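PDB 3O9Z: lipopolysaccharide biosynthesis protein wbpB from Thermus thermophilus, which binds NAD and 2-oxoglutarate and probably serves as a dehydrogenase in the biosynthesis of 2,3-diacetamido-2,3-dideoxy-D-mannuronic acid, a lipopolysaccharide sugar. Local coordinates for residues S232-P235 with E236-R240. Numbering follows the deposited sequence.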
ATOM      1  N   SER A 232      29.967   2.888 -11.715  1.00 17.95           N
ATOM      2  CA  SER A 232      30.945   3.052 -12.783  0.50 16.34           C
ATOM      3  C   SER A 232      31.902   4.200 -12.471  1.00 17.54           C
ATOM      4  O   SER A 232      32.965   4.325 -13.093  1.00 18.57           O
ATOM      5  CB  SER A 232      30.294   3.250 -14.157  0.50 19.16           C
ATOM      6  OG  SER A 232      29.777   4.557 -14.343  0.50 18.73           O
ATOM      7  N   PHE A 233      31.513   5.103 -11.571  1.00 16.59           N
ATOM      8  CA  PHE A 233      32.416   6.226 -11.248  1.00 15.16           C
ATOM      9  C   PHE A 233      33.413   5.927 -10.139  1.00 16.03           C
ATOM     10  O   PHE A 233      34.261   6.751  -9.806  1.00 17.17           O
ATOM     11  CB  PHE A 233      31.626   7.518 -10.904  1.00 13.53           C
ATOM     12  CG  PHE A 233      30.937   8.155 -12.107  1.00 14.19           C
ATOM     13  CD1 PHE A 233      31.637   8.888 -13.065  1.00 13.74           C
ATOM     14  CD2 PHE A 233      29.593   7.932 -12.305  1.00 15.55           C
ATOM     15  CE1 PHE A 233      30.993   9.450 -14.147  1.00 17.95           C
ATOM     16  CE2 PHE A 233      28.939   8.465 -13.407  1.00 17.86           C
ATOM     17  CZ  PHE A 233      29.634   9.225 -14.318  1.00 18.55           C
ATOM     18  N   VAL A 234      33.317   4.757  -9.525  1.00 16.27           N
ATOM     19  CA  VAL A 234      34.394   4.331  -8.637  1.00 17.13           C
ATOM     20  C   VAL A 234      35.695   4.291  -9.467  1.00 18.71           C
ATOM     21  O   VAL A 234      35.700   3.755 -10.591  1.00 19.97           O
ATOM     22  CB  VAL A 234      34.097   2.910  -8.120  1.00 16.94           C
ATOM     23  CG1 VAL A 234      35.301   2.410  -7.278  1.00 17.16           C
ATOM     24  CG2 VAL A 234      32.864   2.940  -7.220  1.00 17.23           C
ATOM     25  N   PRO A 235      36.784   4.866  -8.928  1.00 17.26           N
ATOM     26  CA  PRO A 235      38.051   4.904  -9.682  1.00 19.23           C
ATOM     27  C   PRO A 235      38.438   3.515 -10.176  1.00 18.69           C
ATOM     28  O   PRO A 235      38.188   2.506  -9.506  1.00 19.28           O
ATOM     29  CB  PRO A 235      39.057   5.393  -8.641  1.00 17.88           C
ATOM     30  CG  PRO A 235      38.238   6.311  -7.770  1.00 19.16           C
ATOM     31  CD  PRO A 235      36.892   5.629  -7.673  1.00 18.14           C
ATOM     32  N   GLU A 236      38.972   3.476 -11.396  1.00 19.34           N
ATOM     33  CA  GLU A 236      39.230   2.205 -12.076  1.00 23.51           C
ATOM     34  C   GLU A 236      40.060   1.185 -11.290  1.00 23.11           C
ATOM     35  O   GLU A 236      39.701   0.016 -11.273  1.00 21.92           O
ATOM     36  CB  GLU A 236      39.857   2.441 -13.449  1.00 24.33           C
ATOM     37  CG  GLU A 236      39.888   1.166 -14.274  1.00 28.11           C
ATOM     38  CD  GLU A 236      41.163   0.373 -14.041  1.00 30.44           C
ATOM     39  OE1 GLU A 236      42.174   0.971 -13.617  1.00 30.55           O
ATOM     40  OE2 GLU A 236      41.134  -0.848 -14.279  1.00 32.47           O
ATOM     41  N   PRO A 237      41.096   1.634 -10.566  1.00 22.78           N
ATOM     42  CA  PRO A 237      41.866   0.647  -9.787  1.00 23.71           C
ATOM     43  C   PRO A 237      41.078  -0.068  -8.681  1.00 23.65           C
ATOM     44  O   PRO A 237      41.428  -1.180  -8.276  1.00 26.31           O
ATOM     45  CB  PRO A 237      43.027   1.480  -9.231  1.00 23.90           C
ATOM     46  CG  PRO A 237      43.200   2.599 -10.237  1.00 20.46           C
ATOM     47  CD  PRO A 237      41.727   2.966 -10.527  1.00 23.17           C
ATOM     48  N   LEU A 238      40.000   0.541  -8.190  1.00 21.57           N
ATOM     49  CA  LEU A 238      39.091  -0.092  -7.240  1.00 21.83           C
ATOM     50  C   LEU A 238      37.942  -0.801  -7.958  1.00 21.13           C
ATOM     51  O   LEU A 238      37.490  -1.862  -7.535  1.00 21.47           O
ATOM     52  CB  LEU A 238      38.510   0.979  -6.312  1.00 19.95           C
ATOM     53  CG  LEU A 238      39.509   1.712  -5.414  1.00 24.10           C
ATOM     54  CD1 LEU A 238      38.846   2.934  -4.768  1.00 25.93           C
ATOM     55  CD2 LEU A 238      39.986   0.742  -4.346  1.00 28.74           C
ATOM     56  N   ARG A 239      37.412  -0.183  -9.005  1.00 21.10           N
ATOM     57  CA  ARG A 239      36.314  -0.750  -9.779  1.00 23.17           C
ATOM     58  C   ARG A 239      36.691  -2.086 -10.421  1.00 25.97           C
ATOM     59  O   ARG A 239      35.870  -3.010 -10.464  1.00 25.55           O
ATOM     60  CB  ARG A 239      35.872   0.265 -10.836  1.00 22.86           C
ATOM     61  CG  ARG A 239      34.626  -0.148 -11.586  1.00 26.09           C
ATOM     62  CD  ARG A 239      34.259   0.938 -12.559  1.00 31.52           C
ATOM     63  NE  ARG A 239      35.054   0.808 -13.775  1.00 43.30           N
ATOM     64  CZ  ARG A 239      35.875   1.741 -14.240  1.00 42.09           C
ATOM     65  NH1 ARG A 239      36.018   2.887 -13.589  1.00 47.53           N
ATOM     66  NH2 ARG A 239      36.532   1.529 -15.370  1.00 41.07           N
ATOM     67  N   ARG A 240      37.944  -2.198 -10.872  1.00 24.67           N
ATOM     68  CA  ARG A 240      38.420  -3.447 -11.484  1.00 24.84           C
ATOM     69  C   ARG A 240      38.364  -4.596 -10.498  1.00 24.68           C
ATOM     70  O   ARG A 240      38.273  -5.757 -10.888  1.00 26.48           O
ATOM     71  CB  ARG A 240      39.843  -3.275 -12.034  1.00 26.39           C
ATOM     72  CG  ARG A 240      40.894  -3.351 -10.940  1.00 23.48           C
ATOM     73  CD  ARG A 240      42.328  -3.411 -11.493  1.00 27.66           C
ATOM     74  NE  ARG A 240      42.748  -2.173 -12.145  1.00 29.38           N
ATOM     75  CZ  ARG A 240      44.012  -1.774 -12.281  1.00 33.96           C
ATOM     76  NH1 ARG A 240      45.028  -2.497 -11.794  1.00 30.64           N
ATOM     77  NH2 ARG A 240      44.251  -0.622 -12.884  1.00 30.44           N
TER
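Pro235 O receives Arg239 N at 2.8 Å, a nearly straight bond that opens the short helix 236-239, and a second, more bent one from Leu238 N, 3.0 Å from Pro235 O and above the carbonyl plane. Pro235 is thus the N-cap residue; its ring holds phi near -52°, which suits the extended approach to the helix, while Pro237 fits the first turn, where its nitrogen needs no hydrogen-bond partner. This connection, between strands 221-228 and 245-251 of the C-terminal α/β domain's sheet, folds back on itself, and Val234 and Leu238 form its apolar side: Val234 CG1, anti to the backbone N (chi1 175°), lies 3.6 Å from Leu238 CB, the two side chains crossing at about a right angle. Val234 also packs on Val159 of strand 152-160, and Leu238 on Tyr246. Arg239, long enough to span the turn, reaches back along the incoming chain; its bend at chi3 (82°) brings NH1 into a hydrogen bond, 3.1 Å long, with Val234 O, which sits slightly out of the guanidinium plane. Farther round the turn, Arg240 grips Glu236 side-on, one nitrogen to each carboxylate oxygen, in a salt bridge spanning one helical turn. With Glu236 replaced by alanine, the Arg240 guanidinium is likely to lose its anionic mate and be freer to turn. Arg240 NE stands 3.0 Å from Glu236 OE2, above the carboxylate plane, whereas Arg240 NH2 meets the syn lone pair of Glu236 OE1 at 2.7 Å.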